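Local coordinates for protein nucleotide pyrophosphohydrolase (Bacillus cereus, PDB 5IE9) that probably hydrolyses nucleoside triphosphates to monophosphate and pyrophosphate, and binds manganese in an all-helical, four-chain MazG assembly, at residues Tyr24-Leu34 / Val73-Leu81. Numbering follows the deposited sequence.
Sequences YFSPLAMMARL and VMICMANSL
M30 meets M77 where the first turns of helix 27-49 run against the last turns of helix 62-80, and the side chain of M30 can be traced atom by atom. Its CB lies 3.8 Å from M77 CE, the methyl end of the opposing methionine. CG stands beside the backbone N, and a bend at chi2 (-83°) turns the chain so that SD rests alongside C76 CB. CE then reaches C76, 3.7 Å from its CB and 3.6 Å from its carbonyl O, and also touches the CB of S80.

M77 answers from the other helix. Its CG is anti to the backbone N (chi1 173°), and the chain folds back at chi2 and chi3, so the M77 side chain sits as a knob among P27, M30, M31 and L34, with CE at its end. L34 CD1 is 3.7 Å from that methyl, the two side chains crossing nearly at right angles. L34 CG also packs on V73 CG1 at 3.8 Å, and the same methyl of V73 meets R33 CB.

At the start of segment 24-34, the Y24 ring lies over the C-terminal end of helix 62-80: the backbone N of S80 sits 4.0 Å above the plane, over the ring centre. The Y24 hydroxyl is hydrogen-bonded to D14 on helix 6-17.

The two helix segments are antiparallel, with 166° between their N-to-C directions and axes 9.8 Å apart at closest approach, as expected of a paired-helix core in an all-alpha MazG fold. R33 extends from this packing into salt bridges with E36 and with the manganese ligand E37. M38 and V70 of a second subunit pack on L34 and M74, respectively, while helix 85-96 packs against I75 and A78 of helix 62-80.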
loop_
_atom_site.group_PDB
_atom_site.type_symbol
_atom_site.label_atom_id
_atom_site.label_comp_id
_atom_site.label_asym_id
_atom_site.label_seq_id
_atom_site.Cartn_x
_atom_site.Cartn_y
_atom_site.Cartn_z
ATOM N N TYR C 24 3.355 3.097 22.039
ATOM C CA TYR C 24 2.878 3.034 20.659
ATOM C C TYR C 24 3.504 4.105 19.778
ATOM O O TYR C 24 3.763 5.217 20.237
ATOM C CB TYR C 24 1.348 3.127 20.607
ATOM C CG TYR C 24 0.661 1.888 21.120
ATOM C CD1 TYR C 24 0.714 0.687 20.399
ATOM C CD2 TYR C 24 -0.039 1.904 22.339
ATOM C CE1 TYR C 24 0.090 -0.460 20.875
ATOM C CE2 TYR C 24 -0.672 0.762 22.819
ATOM C CZ TYR C 24 -0.600 -0.412 22.084
ATOM O OH TYR C 24 -1.217 -1.546 22.536
ATOM N N PHE C 25 3.752 3.752 18.519
ATOM C CA PHE C 25 4.146 4.717 17.491
ATOM C C PHE C 25 2.971 5.665 17.233
ATOM O O PHE C 25 1.815 5.273 17.397
ATOM C CB PHE C 25 4.562 3.982 16.201
ATOM C CG PHE C 25 6.038 3.625 16.128
ATOM C CD1 PHE C 25 6.773 3.263 17.285
ATOM C CD2 PHE C 25 6.702 3.623 14.883
ATOM C CE1 PHE C 25 8.129 2.940 17.196
ATOM C CE2 PHE C 25 8.062 3.303 14.789
ATOM C CZ PHE C 25 8.773 2.957 15.945
ATOM N N SER C 26 3.269 6.909 16.856
ATOM C CA SER C 26 2.242 7.893 16.476
ATOM C C SER C 26 1.451 7.381 15.264
ATOM O O SER C 26 2.008 6.640 14.446
ATOM C CB SER C 26 2.877 9.260 16.180
ATOM O OG SER C 26 3.644 9.246 14.981
ATOM N N PRO C 27 0.151 7.753 15.148
ATOM C CA PRO C 27 -0.708 7.207 14.081
ATOM C C PRO C 27 -0.129 7.273 12.652
ATOM O O PRO C 27 -0.316 6.339 11.874
ATOM C CB PRO C 27 -2.004 8.028 14.206
ATOM C CG PRO C 27 -1.721 9.105 15.198
ATOM C CD PRO C 27 -0.629 8.595 16.071
ATOM N N LEU C 28 0.584 8.350 12.328
ATOM C CA LEU C 28 1.198 8.511 11.011
ATOM C C LEU C 28 2.398 7.569 10.808
ATOM O O LEU C 28 2.576 7.013 9.722
ATOM C CB LEU C 28 1.584 9.977 10.804
ATOM C CG LEU C 28 1.266 10.738 9.512
ATOM C CD1 LEU C 28 -0.081 10.374 8.902
ATOM C CD2 LEU C 28 1.333 12.233 9.795
ATOM N N ALA C 29 3.198 7.391 11.861
ATOM C CA ALA C 29 4.268 6.386 11.905
ATOM C C ALA C 29 3.730 4.951 11.772
ATOM O O ALA C 29 4.327 4.125 11.072
ATOM C CB ALA C 29 5.078 6.537 13.183
ATOM N N MET C 30 2.609 4.673 12.447
ATOM C CA MET C 30 1.863 3.412 12.320
ATOM C C MET C 30 1.422 3.158 10.896
ATOM O O MET C 30 1.493 2.029 10.415
ATOM C CB MET C 30 0.587 3.442 13.165
ATOM C CG MET C 30 0.799 3.378 14.654
ATOM S SD MET C 30 1.021 1.682 15.190
ATOM C CE MET C 30 0.818 1.945 16.954
ATOM N N MET C 31 0.931 4.208 10.239
ATOM C CA MET C 31 0.417 4.079 8.891
ATOM C C MET C 31 1.535 3.644 7.945
ATOM O O MET C 31 1.302 2.815 7.058
ATOM C CB MET C 31 -0.271 5.367 8.438
ATOM C CG MET C 31 -1.202 5.186 7.247
ATOM S SD MET C 31 -2.445 3.901 7.494
ATOM C CE MET C 31 -2.332 2.995 5.956
ATOM N N ALA C 32 2.746 4.174 8.175
ATOM C CA ALA C 32 3.952 3.760 7.460
ATOM C C ALA C 32 4.293 2.301 7.745
ATOM O O ALA C 32 4.587 1.551 6.806
ATOM C CB ALA C 32 5.117 4.666 7.805
ATOM N N ARG C 33 4.232 1.906 9.026
ATOM C CA ARG C 33 4.433 0.511 9.445
ATOM C C ARG C 33 3.504 -0.453 8.710
ATOM O O ARG C 33 3.962 -1.478 8.200
ATOM C CB ARG C 33 4.280 0.320 10.968
ATOM C CG ARG C 33 5.493 0.630 11.854
ATOM C CD ARG C 33 6.847 0.029 11.430
ATOM N NE ARG C 33 6.736 -1.277 10.770
ATOM C CZ ARG C 33 6.715 -2.460 11.378
ATOM N NH1 ARG C 33 6.820 -2.558 12.698
ATOM N NH2 ARG C 33 6.597 -3.559 10.649
ATOM N N LEU C 34 2.213 -0.109 8.658
ATOM C CA LEU C 34 1.216 -0.877 7.916
ATOM C C LEU C 34 1.506 -1.000 6.433
ATOM O O LEU C 34 1.327 -2.082 5.859
ATOM C CB LEU C 34 -0.169 -0.272 8.074
ATOM C CG LEU C 34 -1.116 -1.046 8.963
ATOM C CD1 LEU C 34 -2.293 -0.147 9.276
ATOM C CD2 LEU C 34 -1.553 -2.354 8.314
ATOM N N VAL C 73 0.236 -5.027 13.501
ATOM C CA VAL C 73 0.341 -3.575 13.331
ATOM C C VAL C 73 -1.058 -2.966 13.395
ATOM O O VAL C 73 -1.245 -1.893 13.971
ATOM C CB VAL C 73 1.084 -3.186 12.024
ATOM C CG1 VAL C 73 1.218 -1.672 11.876
ATOM C CG2 VAL C 73 2.464 -3.820 11.976
ATOM N N MET C 74 -2.036 -3.673 12.831
ATOM C CA MET C 74 -3.435 -3.280 12.930
ATOM C C MET C 74 -3.903 -3.192 14.372
ATOM O O MET C 74 -4.532 -2.201 14.750
ATOM C CB MET C 74 -4.317 -4.241 12.158
ATOM C CG MET C 74 -4.544 -3.803 10.732
ATOM S SD MET C 74 -5.407 -5.075 9.802
ATOM C CE MET C 74 -4.821 -4.616 8.178
ATOM N N ILE C 75 -3.579 -4.219 15.167
ATOM C CA ILE C 75 -3.936 -4.259 16.581
ATOM C C ILE C 75 -3.260 -3.094 17.304
ATOM O O ILE C 75 -3.908 -2.383 18.071
ATOM C CB ILE C 75 -3.637 -5.634 17.232
ATOM C CG1 ILE C 75 -4.635 -6.684 16.723
ATOM C CG2 ILE C 75 -3.741 -5.542 18.749
ATOM C CD1 ILE C 75 -4.253 -8.129 16.982
ATOM N N CYS C 76 -1.976 -2.884 17.016
ATOM C CA CYS C 76 -1.233 -1.725 17.513
ATOM C C CYS C 76 -1.943 -0.407 17.197
ATOM O O CYS C 76 -2.180 0.397 18.100
ATOM C CB CYS C 76 0.189 -1.712 16.961
ATOM S SG CYS C 76 1.241 -2.974 17.691
ATOM N N MET C 77 -2.297 -0.216 15.923
ATOM C CA MET C 77 -3.043 0.947 15.456
ATOM C C MET C 77 -4.324 1.121 16.285
ATOM O O MET C 77 -4.575 2.202 16.832
ATOM C CB MET C 77 -3.341 0.788 13.957
ATOM C CG MET C 77 -4.252 1.835 13.327
ATOM S SD MET C 77 -3.391 3.360 12.915
ATOM C CE MET C 77 -2.714 2.965 11.300
ATOM N N ALA C 78 -5.096 0.041 16.402
ATOM C CA ALA C 78 -6.380 0.056 17.089
ATOM C C ALA C 78 -6.240 0.357 18.584
ATOM O O ALA C 78 -7.037 1.115 19.143
ATOM C CB ALA C 78 -7.115 -1.255 16.865
ATOM N N ASN C 79 -5.223 -0.230 19.216
ATOM C CA ASN C 79 -4.947 -0.012 20.631
ATOM C C ASN C 79 -4.514 1.418 20.901
ATOM O O ASN C 79 -5.031 2.061 21.813
ATOM C CB ASN C 79 -3.866 -0.967 21.120
ATOM C CG ASN C 79 -4.321 -2.419 21.196
ATOM O OD1 ASN C 79 -3.519 -3.288 21.536
ATOM N ND2 ASN C 79 -5.585 -2.693 20.888
ATOM N N SER C 80 -3.570 1.895 20.086
ATOM C CA SER C 80 -3.104 3.292 20.053
ATOM C C SER C 80 -4.233 4.330 20.137
ATOM O O SER C 80 -4.089 5.344 20.825
ATOM C CB SER C 80 -2.272 3.515 18.784
ATOM O OG SER C 80 -2.032 4.884 18.517
ATOM N N LEU C 81 -5.349 4.052 19.455
ATOM C CA LEU C 81 -6.485 4.979 19.344
ATOM C C LEU C 81 -7.732 4.514 20.110
ATOM O O LEU C 81 -8.848 4.968 19.830
ATOM C CB LEU C 81 -6.828 5.233 17.865
ATOM C CG LEU C 81 -5.715 5.580 16.870
ATOM C CD1 LEU C 81 -6.206 5.369 15.446
ATOM C CD2 LEU C 81 -5.176 6.990 17.060
#